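PDB 4B8N: cytochrome B5-HOST origin, which binds haem through a cytochrome b5-like domain and probably carries electrons between redox partners, being apparently of host origin in this virus. Local coordinates for residues E27-V32 and K52-I56; D36-D40 and V84-V89. One frame throughout, in Å; residues are numbered along the deposited sequence.

Interaction 1: residues E27-V32 and K52-I56; sequences EEDCWV and KKAII. With HEM (protoporphyrin IX containing Fe), chain E; SO4 (sulfate ion), chain F.
E27 and I56 bring the two backbones closest, their CA atoms 5.8 Å apart, while the axes of strand 29-32 and helix 52-56 stay 10.0 Å apart and run at 65° to each other. No hydrogen bond links the segments, so side chains make the contact. The CD1 methyl of I56 packs against the aliphatic part of E27, 3.7 Å from its CB, and also touches CG. E27 has CG anti to the backbone N (chi1 173°) and an extended chain, which carries its carboxylate past I56 to K52. There OE2 of E27 lies over the stem of K52, 3.7 Å from CD. The same oxygen is 3.8 Å from NZ of K52, a long salt bridge on the solvent side. Deeper in, the CG2 methyl of I55 is 3.8 Å from CG2 of V32, and the two side chains meet at about a right angle. SG of C30 touches that I55 methyl more loosely. This is part of the haem crevice of the cytochrome b5 fold, where a short helix stands between the sheet and the porphyrin. I55 bridges the two: CG2 faces the strand, while CG1 lies 3.7 Å from C2C of the haem. A54 also belongs to the pocket, and H48 touches I55 from the neighbouring loop. At the outer side a sulfate, probably from the crystallisation liquor, sits by the first residues of the helical segment. The backbone N of K52 gives an almost straight hydrogen bond (179°) to O3 of the sulfate, 2.8 Å long. The backbone N and NZ of K53 also bond the sulfate; the bend in the K53 side chain at chi3 and chi4 turns NZ back to the anion.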
ATOM      1  N   GLU A  27      11.398  -2.593   0.201  1.00 22.90           N
ATOM      2  CA  GLU A  27      10.922  -3.802  -0.490  1.00 23.25           C
ATOM      3  C   GLU A  27      10.586  -4.920   0.511  1.00 22.32           C
ATOM      4  O   GLU A  27       9.608  -5.650   0.339  1.00 20.21           O
ATOM      5  CB  GLU A  27      11.966  -4.288  -1.498  1.00 25.46           C
ATOM      6  CG  GLU A  27      11.626  -5.629  -2.147  1.00 29.96           C
ATOM      7  CD  GLU A  27      12.594  -6.016  -3.253  1.00 33.96           C
ATOM      8  OE1 GLU A  27      13.618  -5.334  -3.416  1.00 32.61           O
ATOM      9  OE2 GLU A  27      12.336  -7.011  -3.957  1.00 43.72           O
ATOM     10  N   GLU A  28      11.400  -5.035   1.564  1.00 24.48           N
ATOM     11  CA  GLU A  28      11.244  -6.100   2.570  1.00 25.12           C
ATOM     12  C   GLU A  28      10.071  -5.865   3.536  1.00 29.88           C
ATOM     13  O   GLU A  28       9.625  -6.783   4.255  1.00 28.22           O
ATOM     14  CB  GLU A  28      12.563  -6.286   3.346  1.00 24.78           C
ATOM     15  CG  GLU A  28      13.744  -6.742   2.479  1.00 31.75           C
ATOM     16  CD  GLU A  28      14.508  -5.613   1.772  1.00 33.44           C
ATOM     17  OE1 GLU A  28      14.093  -4.433   1.825  1.00 27.46           O
ATOM     18  OE2 GLU A  28      15.550  -5.908   1.148  1.00 32.28           O
ATOM     19  N   ASP A  29       9.558  -4.639   3.551  1.00 26.83           N
ATOM     20  CA  ASP A  29       8.545  -4.251   4.530  1.00 24.59           C
ATOM     21  C   ASP A  29       7.826  -3.014   3.992  1.00 25.89           C
ATOM     22  O   ASP A  29       8.196  -1.876   4.300  1.00 21.49           O
ATOM     23  CB  ASP A  29       9.241  -3.971   5.872  1.00 26.50           C
ATOM     24  CG  ASP A  29       8.269  -3.614   6.986  1.00 30.64           C
ATOM     25  OD1 ASP A  29       7.035  -3.780   6.837  1.00 26.76           O
ATOM     26  OD2 ASP A  29       8.760  -3.145   8.025  1.00 37.72           O
ATOM     27  N   CYS A  30       6.803  -3.250   3.173  1.00 22.26           N
ATOM     28  CA  CYS A  30       6.254  -2.223   2.286  1.00 22.77           C
ATOM     29  C   CYS A  30       4.769  -1.946   2.531  1.00 23.07           C
ATOM     30  O   CYS A  30       3.906  -2.735   2.128  1.00 27.14           O
ATOM     31  CB  CYS A  30       6.484  -2.640   0.828  1.00 20.65           C
ATOM     32  SG  CYS A  30       5.897  -1.448  -0.397  1.00 22.02           S
ATOM     33  N   TRP A  31       4.472  -0.832   3.202  1.00 22.15           N
ATOM     34  CA  TRP A  31       3.081  -0.421   3.390  1.00 24.19           C
ATOM     35  C   TRP A  31       2.813   0.738   2.512  1.00 21.26           C
ATOM     36  O   TRP A  31       3.684   1.580   2.325  1.00 23.91           O
ATOM     37  CB  TRP A  31       2.815   0.034   4.808  1.00 23.11           C
ATOM     38  CG  TRP A  31       2.837  -1.015   5.883  1.00 25.20           C
ATOM     39  CD1 TRP A  31       3.217  -2.351   5.785  1.00 25.24           C
ATOM     40  CD2 TRP A  31       2.496  -0.814   7.298  1.00 24.95           C
ATOM     41  NE1 TRP A  31       3.110  -2.976   7.008  1.00 23.21           N
ATOM     42  CE2 TRP A  31       2.689  -2.107   7.956  1.00 24.36           C
ATOM     43  CE3 TRP A  31       2.053   0.270   8.055  1.00 24.98           C
ATOM     44  CZ2 TRP A  31       2.442  -2.289   9.310  1.00 28.72           C
ATOM     45  CZ3 TRP A  31       1.820   0.074   9.423  1.00 27.47           C
ATOM     46  CH2 TRP A  31       2.006  -1.175  10.030  1.00 31.72           C
ATOM     47  N   VAL A  32       1.600   0.818   1.985  1.00 18.51           N
ATOM     48  CA  VAL A  32       1.204   1.921   1.106  1.00 21.47           C
ATOM     49  C   VAL A  32      -0.206   2.374   1.498  1.00 23.29           C
ATOM     50  O   VAL A  32      -1.061   1.530   1.783  1.00 17.98           O
ATOM     51  CB  VAL A  32       1.243   1.503  -0.392  1.00 21.79           C
ATOM     52  CG1 VAL A  32       0.751   2.621  -1.292  1.00 25.84           C
ATOM     53  CG2 VAL A  32       2.651   1.095  -0.810  1.00 25.29           C
ATOM     54  N   LYS A  52       7.724  -4.426  -9.253  1.00 19.00           N
ATOM     55  CA  LYS A  52       7.986  -4.192  -7.832  1.00 19.04           C
ATOM     56  C   LYS A  52       8.303  -2.733  -7.522  1.00 20.71           C
ATOM     57  O   LYS A  52       7.787  -2.150  -6.566  1.00 18.18           O
ATOM     58  CB  LYS A  52       9.182  -5.033  -7.355  1.00 26.64           C
ATOM     59  CG  LYS A  52       9.027  -6.536  -7.462  1.00 38.65           C
ATOM     60  CD  LYS A  52      10.328  -7.227  -7.055  1.00 46.46           C
ATOM     61  CE  LYS A  52      10.173  -8.743  -7.058  1.00 56.60           C
ATOM     62  NZ  LYS A  52      11.453  -9.453  -6.764  1.00 60.08           N
ATOM     63  N   LYS A  53       9.171  -2.149  -8.334  1.00 18.44           N
ATOM     64  CA  LYS A  53       9.721  -0.821  -8.035  1.00 17.80           C
ATOM     65  C   LYS A  53       8.705   0.305  -8.065  1.00 20.18           C
ATOM     66  O   LYS A  53       8.792   1.233  -7.249  1.00 20.18           O
ATOM     67  CB  LYS A  53      10.888  -0.535  -8.961  1.00 19.64           C
ATOM     68  CG  LYS A  53      12.074  -1.449  -8.704  1.00 24.69           C
ATOM     69  CD  LYS A  53      13.249  -0.990  -9.548  1.00 31.96           C
ATOM     70  CE  LYS A  53      13.846  -2.151 -10.321  1.00 44.39           C
ATOM     71  NZ  LYS A  53      12.985  -2.558 -11.470  1.00 33.07           N
ATOM     72  N   ALA A  54       7.735   0.214  -8.983  1.00 18.75           N
ATOM     73  CA  ALA A  54       6.637   1.183  -9.042  1.00 20.74           C
ATOM     74  C   ALA A  54       5.944   1.324  -7.692  1.00 19.52           C
ATOM     75  O   ALA A  54       5.560   2.425  -7.307  1.00 21.67           O
ATOM     76  CB  ALA A  54       5.622   0.794 -10.105  1.00 19.75           C
ATOM     77  N   ILE A  55       5.743   0.207  -6.999  1.00 21.98           N
ATOM     78  CA  ILE A  55       5.146   0.266  -5.655  1.00 16.53           C
ATOM     79  C   ILE A  55       6.157   0.648  -4.582  1.00 18.92           C
ATOM     80  O   ILE A  55       5.845   1.479  -3.712  1.00 20.01           O
ATOM     81  CB  ILE A  55       4.406  -1.038  -5.274  1.00 19.58           C
ATOM     82  CG1 ILE A  55       3.366  -1.370  -6.341  1.00 18.95           C
ATOM     83  CG2 ILE A  55       3.733  -0.891  -3.899  1.00 17.91           C
ATOM     84  CD1 ILE A  55       2.660  -2.699  -6.154  1.00 17.40           C
ATOM     85  N   ILE A  56       7.350   0.052  -4.629  1.00 20.23           N
ATOM     86  CA  ILE A  56       8.402   0.359  -3.635  1.00 19.19           C
ATOM     87  C   ILE A  56       8.674   1.881  -3.582  1.00 20.51           C
ATOM     88  O   ILE A  56       8.930   2.456  -2.517  1.00 20.27           O
ATOM     89  CB  ILE A  56       9.718  -0.410  -3.927  1.00 17.34           C
ATOM     90  CG1 ILE A  56       9.507  -1.926  -3.810  1.00 19.89           C
ATOM     91  CG2 ILE A  56      10.809   0.018  -2.961  1.00 24.28           C
ATOM     92  CD1 ILE A  56      10.551  -2.757  -4.559  1.00 16.67           C
TER
HETATM   93  CHA HEM E 201      -0.353  -1.940 -13.588  1.00 23.94           C
HETATM   94  CHB HEM E 201      -2.725  -3.907  -9.641  1.00 20.77           C
HETATM   95  CHC HEM E 201      -0.665  -0.664  -6.731  1.00 20.09           C
HETATM   96  CHD HEM E 201       1.699   1.202 -10.624  1.00 19.45           C
HETATM   97  C1A HEM E 201      -1.211  -2.715 -12.727  1.00 22.02           C
HETATM   98  C2A HEM E 201      -2.056  -3.780 -13.273  1.00 22.74           C
HETATM   99  C3A HEM E 201      -2.751  -4.337 -12.119  1.00 21.88           C
HETATM  100  C4A HEM E 201      -2.237  -3.618 -10.951  1.00 23.14           C
HETATM  101  CMA HEM E 201      -3.731  -5.468 -12.127  1.00 24.13           C
HETATM  102  CAA HEM E 201      -2.217  -4.216 -14.717  1.00 26.92           C
HETATM  103  CBA HEM E 201      -3.516  -3.625 -15.275  1.00 37.35           C
HETATM  104  CGA HEM E 201      -3.311  -2.138 -15.438  1.00 47.51           C
HETATM  105  O1A HEM E 201      -2.532  -1.704 -16.348  1.00 44.90           O
HETATM  106  O2A HEM E 201      -3.920  -1.401 -14.633  1.00 45.05           O
HETATM  107  C1B HEM E 201      -2.363  -3.162  -8.470  1.00 22.01           C
HETATM  108  C2B HEM E 201      -2.960  -3.490  -7.165  1.00 23.09           C
HETATM  109  C3B HEM E 201      -2.322  -2.496  -6.325  1.00 23.85           C
HETATM  110  C4B HEM E 201      -1.451  -1.752  -7.233  1.00 20.91           C
HETATM  111  CMB HEM E 201      -3.948  -4.564  -6.826  1.00 24.21           C
HETATM  112  CAB HEM E 201      -2.474  -2.319  -4.859  1.00 24.35           C
HETATM  113  CBB HEM E 201      -2.937  -1.201  -4.379  1.00 31.92           C
HETATM  114  C1C HEM E 201       0.120   0.223  -7.520  1.00 22.07           C
HETATM  115  C2C HEM E 201       0.888   1.345  -6.926  1.00 22.83           C
HETATM  116  C3C HEM E 201       1.572   1.861  -8.091  1.00 21.94           C
HETATM  117  C4C HEM E 201       1.221   1.030  -9.273  1.00 24.40           C
HETATM  118  CMC HEM E 201       0.932   1.794  -5.479  1.00 23.85           C
HETATM  119  CAC HEM E 201       2.472   3.022  -8.095  1.00 30.25           C
HETATM  120  CBC HEM E 201       1.942   4.151  -8.499  1.00 37.29           C
HETATM  121  C1D HEM E 201       1.386   0.466 -11.806  1.00 22.65           C
HETATM  122  C2D HEM E 201       1.985   0.839 -13.099  1.00 29.70           C
HETATM  123  C3D HEM E 201       1.354  -0.114 -13.998  1.00 27.07           C
HETATM  124  C4D HEM E 201       0.498  -0.909 -13.093  1.00 24.88           C
HETATM  125  CMD HEM E 201       2.990   1.928 -13.444  1.00 33.60           C
HETATM  126  CAD HEM E 201       1.524  -0.279 -15.483  1.00 32.20           C
HETATM  127  CBD HEM E 201       0.353   0.348 -16.244  1.00 39.61           C
HETATM  128  CGD HEM E 201       0.381   0.004 -17.733  1.00 57.15           C
HETATM  129  O1D HEM E 201       1.427  -0.446 -18.263  1.00 64.37           O
HETATM  130  O2D HEM E 201      -0.664   0.191 -18.395  1.00 56.31           O
HETATM  131  NA  HEM E 201      -1.428  -2.495 -11.305  1.00 23.25           N
HETATM  132  NB  HEM E 201      -1.512  -2.123  -8.512  1.00 20.19           N
HETATM  133  NC  HEM E 201       0.233   0.103  -8.924  1.00 22.46           N
HETATM  134  ND  HEM E 201       0.485  -0.552 -11.806  1.00 22.67           N
HETATM  135 FE   HEM E 201      -0.396  -1.358 -10.088  1.00 22.08          FE
HETATM  136  S   SO4 F1092      10.375  -4.775 -11.544  1.00 55.56           S
HETATM  137  O1  SO4 F1092      11.784  -5.237 -11.611  1.00 67.32           O
HETATM  138  O2  SO4 F1092      10.312  -3.390 -10.952  1.00 28.19           O
HETATM  139  O3  SO4 F1092       9.627  -5.773 -10.744  1.00 47.33           O
HETATM  140  O4  SO4 F1092       9.798  -4.766 -12.911  1.00 58.50           O

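Interaction 2: residues D36-D40 and V84-V89; sequences DIVYD and VVLGPV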
ATOM      1  N   ASP A  36      -6.732   6.574   2.395  1.00 25.07           N
ATOM      2  CA  ASP A  36      -6.739   6.510   3.860  1.00 27.96           C
ATOM      3  C   ASP A  36      -6.835   5.101   4.457  1.00 28.33           C
ATOM      4  O   ASP A  36      -7.104   4.939   5.665  1.00 26.60           O
ATOM      5  CB  ASP A  36      -7.822   7.443   4.435  1.00 31.38           C
ATOM      6  CG  ASP A  36      -7.514   8.927   4.188  1.00 39.96           C
ATOM      7  OD1 ASP A  36      -6.328   9.301   4.017  1.00 37.35           O
ATOM      8  OD2 ASP A  36      -8.465   9.723   4.154  1.00 37.84           O
ATOM      9  N   ILE A  37      -6.595   4.095   3.611  1.00 23.68           N
ATOM     10  CA  ILE A  37      -6.502   2.688   4.039  1.00 20.74           C
ATOM     11  C   ILE A  37      -5.078   2.182   3.834  1.00 23.48           C
ATOM     12  O   ILE A  37      -4.502   2.381   2.761  1.00 24.67           O
ATOM     13  CB  ILE A  37      -7.498   1.779   3.274  1.00 21.93           C
ATOM     14  CG1 ILE A  37      -8.949   2.178   3.592  1.00 26.46           C
ATOM     15  CG2 ILE A  37      -7.286   0.305   3.621  1.00 17.14           C
ATOM     16  CD1 ILE A  37      -9.353   1.978   5.048  1.00 22.55           C
ATOM     17  N   VAL A  38      -4.509   1.536   4.858  1.00 20.91           N
ATOM     18  CA  VAL A  38      -3.133   1.043   4.777  1.00 18.92           C
ATOM     19  C   VAL A  38      -3.136  -0.392   4.244  1.00 23.17           C
ATOM     20  O   VAL A  38      -3.850  -1.240   4.762  1.00 21.73           O
ATOM     21  CB  VAL A  38      -2.430   1.091   6.155  1.00 20.84           C
ATOM     22  CG1 VAL A  38      -0.956   0.741   6.033  1.00 17.79           C
ATOM     23  CG2 VAL A  38      -2.591   2.458   6.795  1.00 23.49           C
ATOM     24  N   TYR A  39      -2.349  -0.640   3.197  1.00 21.70           N
ATOM     25  CA  TYR A  39      -2.154  -1.973   2.637  1.00 22.69           C
ATOM     26  C   TYR A  39      -0.713  -2.428   2.879  1.00 23.49           C
ATOM     27  O   TYR A  39       0.215  -1.649   2.709  1.00 24.21           O
ATOM     28  CB  TYR A  39      -2.451  -1.944   1.128  1.00 23.97           C
ATOM     29  CG  TYR A  39      -3.872  -1.523   0.802  1.00 23.14           C
ATOM     30  CD1 TYR A  39      -4.222  -0.174   0.662  1.00 22.96           C
ATOM     31  CD2 TYR A  39      -4.877  -2.472   0.682  1.00 24.84           C
ATOM     32  CE1 TYR A  39      -5.531   0.207   0.385  1.00 25.50           C
ATOM     33  CE2 TYR A  39      -6.179  -2.106   0.392  1.00 25.55           C
ATOM     34  CZ  TYR A  39      -6.510  -0.776   0.254  1.00 21.18           C
ATOM     35  OH  TYR A  39      -7.819  -0.442  -0.025  1.00 19.68           O
ATOM     36  N   ASP A  40      -0.533  -3.681   3.287  1.00 18.67           N
ATOM     37  CA  ASP A  40       0.798  -4.260   3.352  1.00 22.77           C
ATOM     38  C   ASP A  40       1.047  -4.974   2.042  1.00 22.92           C
ATOM     39  O   ASP A  40       0.519  -6.063   1.809  1.00 19.00           O
ATOM     40  CB  ASP A  40       0.963  -5.209   4.541  1.00 23.70           C
ATOM     41  CG  ASP A  40       2.373  -5.817   4.627  1.00 25.28           C
ATOM     42  OD1 ASP A  40       3.194  -5.656   3.699  1.00 26.06           O
ATOM     43  OD2 ASP A  40       2.663  -6.463   5.648  1.00 34.35           O
ATOM     44  N   VAL A  84      -3.930  -8.469   3.667  1.00 25.00           N
ATOM     45  CA  VAL A  84      -3.041  -7.329   3.371  1.00 23.95           C
ATOM     46  C   VAL A  84      -3.679  -5.974   3.672  1.00 21.64           C
ATOM     47  O   VAL A  84      -3.007  -4.938   3.620  1.00 23.13           O
ATOM     48  CB  VAL A  84      -2.468  -7.353   1.926  1.00 23.72           C
ATOM     49  CG1 VAL A  84      -1.682  -8.638   1.679  1.00 24.08           C
ATOM     50  CG2 VAL A  84      -3.556  -7.150   0.876  1.00 25.59           C
ATOM     51  N   VAL A  85      -4.976  -5.981   3.962  1.00 21.62           N
ATOM     52  CA  VAL A  85      -5.689  -4.743   4.245  1.00 24.30           C
ATOM     53  C   VAL A  85      -5.599  -4.522   5.745  1.00 27.87           C
ATOM     54  O   VAL A  85      -6.293  -5.174   6.521  1.00 27.04           O
ATOM     55  CB  VAL A  85      -7.158  -4.777   3.769  1.00 22.45           C
ATOM     56  CG1 VAL A  85      -7.801  -3.411   3.957  1.00 19.66           C
ATOM     57  CG2 VAL A  85      -7.254  -5.234   2.315  1.00 21.75           C
ATOM     58  N   LEU A  86      -4.730  -3.602   6.148  1.00 23.27           N
ATOM     59  CA  LEU A  86      -4.429  -3.426   7.557  1.00 27.94           C
ATOM     60  C   LEU A  86      -5.463  -2.572   8.277  1.00 31.40           C
ATOM     61  O   LEU A  86      -5.755  -2.824   9.441  1.00 28.07           O
ATOM     62  CB  LEU A  86      -3.016  -2.854   7.748  1.00 25.48           C
ATOM     63  CG  LEU A  86      -1.867  -3.628   7.079  1.00 26.99           C
ATOM     64  CD1 LEU A  86      -0.558  -3.030   7.530  1.00 27.98           C
ATOM     65  CD2 LEU A  86      -1.897  -5.126   7.388  1.00 31.19           C
ATOM     66  N   GLY A  87      -6.015  -1.575   7.586  1.00 31.24           N
ATOM     67  CA  GLY A  87      -7.024  -0.690   8.171  1.00 26.24           C
ATOM     68  C   GLY A  87      -6.802   0.781   7.842  1.00 31.56           C
ATOM     69  O   GLY A  87      -5.883   1.129   7.092  1.00 23.85           O
ATOM     70  N   PRO A  88      -7.638   1.667   8.412  1.00 31.14           N
ATOM     71  CA  PRO A  88      -7.505   3.081   8.095  1.00 27.56           C
ATOM     72  C   PRO A  88      -6.352   3.770   8.854  1.00 27.46           C
ATOM     73  O   PRO A  88      -6.000   3.351   9.965  1.00 25.48           O
ATOM     74  CB  PRO A  88      -8.866   3.651   8.523  1.00 28.33           C
ATOM     75  CG  PRO A  88      -9.253   2.804   9.703  1.00 30.72           C
ATOM     76  CD  PRO A  88      -8.682   1.424   9.431  1.00 36.34           C
ATOM     77  N   VAL A  89      -5.770   4.799   8.230  1.00 26.30           N
ATOM     78  CA  VAL A  89      -4.781   5.675   8.872  1.00 28.56           C
ATOM     79  C   VAL A  89      -5.364   6.289  10.155  1.00 29.34           C
ATOM     80  O   VAL A  89      -6.511   6.746  10.169  1.00 28.94           O
ATOM     81  CB  VAL A  89      -4.345   6.814   7.911  1.00 29.42           C
ATOM     82  CG1 VAL A  89      -3.427   7.819   8.601  1.00 25.26           C
ATOM     83  CG2 VAL A  89      -3.645   6.252   6.686  1.00 22.31           C
TER
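V38 is held through both its backbone N and its backbone O by the segment 84-89: its N gives a straight bond to the O of G87 (2.7 Å), and its O accepts from the N of L86 (2.9 Å). L86 and G87 therefore both face V38, which makes a classic beta bulge in this antiparallel pair. The register shifts by one between V38 and Y39. Two more backbone bonds flank the bulge, V89 N to D36 O and D40 N to V84 O. This backbone pairing is the tight element of the contact. G87 has a positive phi (136°), a conformation that would press a CB against the preceding carbonyl.

The buried part lies around V38 and V89. CG2 of V38 is 3.9 Å from CG2 of V89, with the side chains at about a right angle, and CG1 of V38 is 4.1 Å from CD1 of L86. Both methyls of L86 also rest on CB of D40.

I37, V85 and P88 form the solvent side. V85 and P88 are exposed there and I37 only partly covered. I37 uses both branches: CG2 touches CG1 of V85 at 3.8 Å, and CD1 bends over the proline ring, 3.9 Å from CB of P88. Y39 on the same face is buried, with CG2 of V85 alongside, 3.8 Å from CE2 of the ring.

This pairing belongs to the sheet of the cytochrome b5-like domain, and the Y39 side chain comes within about 5 Å of the haem. D40 turns its OD1 to T42. Strand 37-40 lies between strand 85-88, one of the two outermost strands of the chain's sheet, and strand 29-34. W31 of that strand packs on V38, D40 and L86, while I21 of helix 18-22 covers V38 and V89.

Overall arrangement
The centres of interactions 1 and 2 are about 14 Å apart, on opposite sides of the chain's centre. Their segments alternate along the chain: 27-32, 36-40, 52-56, 84-89. The sheet joins them, since strands 29-34 and 37-40 are antiparallel neighbours, with a probable hydrogen bond from Y39 N to V32 O. In strand 29-34, C30 and V32 point to helix 52-56, while W31 between them points away from it. Interaction 1 sets the sheet against a helix of the haem pocket. Interaction 2 adds the strand near the C-terminus to the sheet, after the intervening helices 52-56, 64-70 and 75-79. One small domain thus combines a haem pocket with a sheet completed from its chain end.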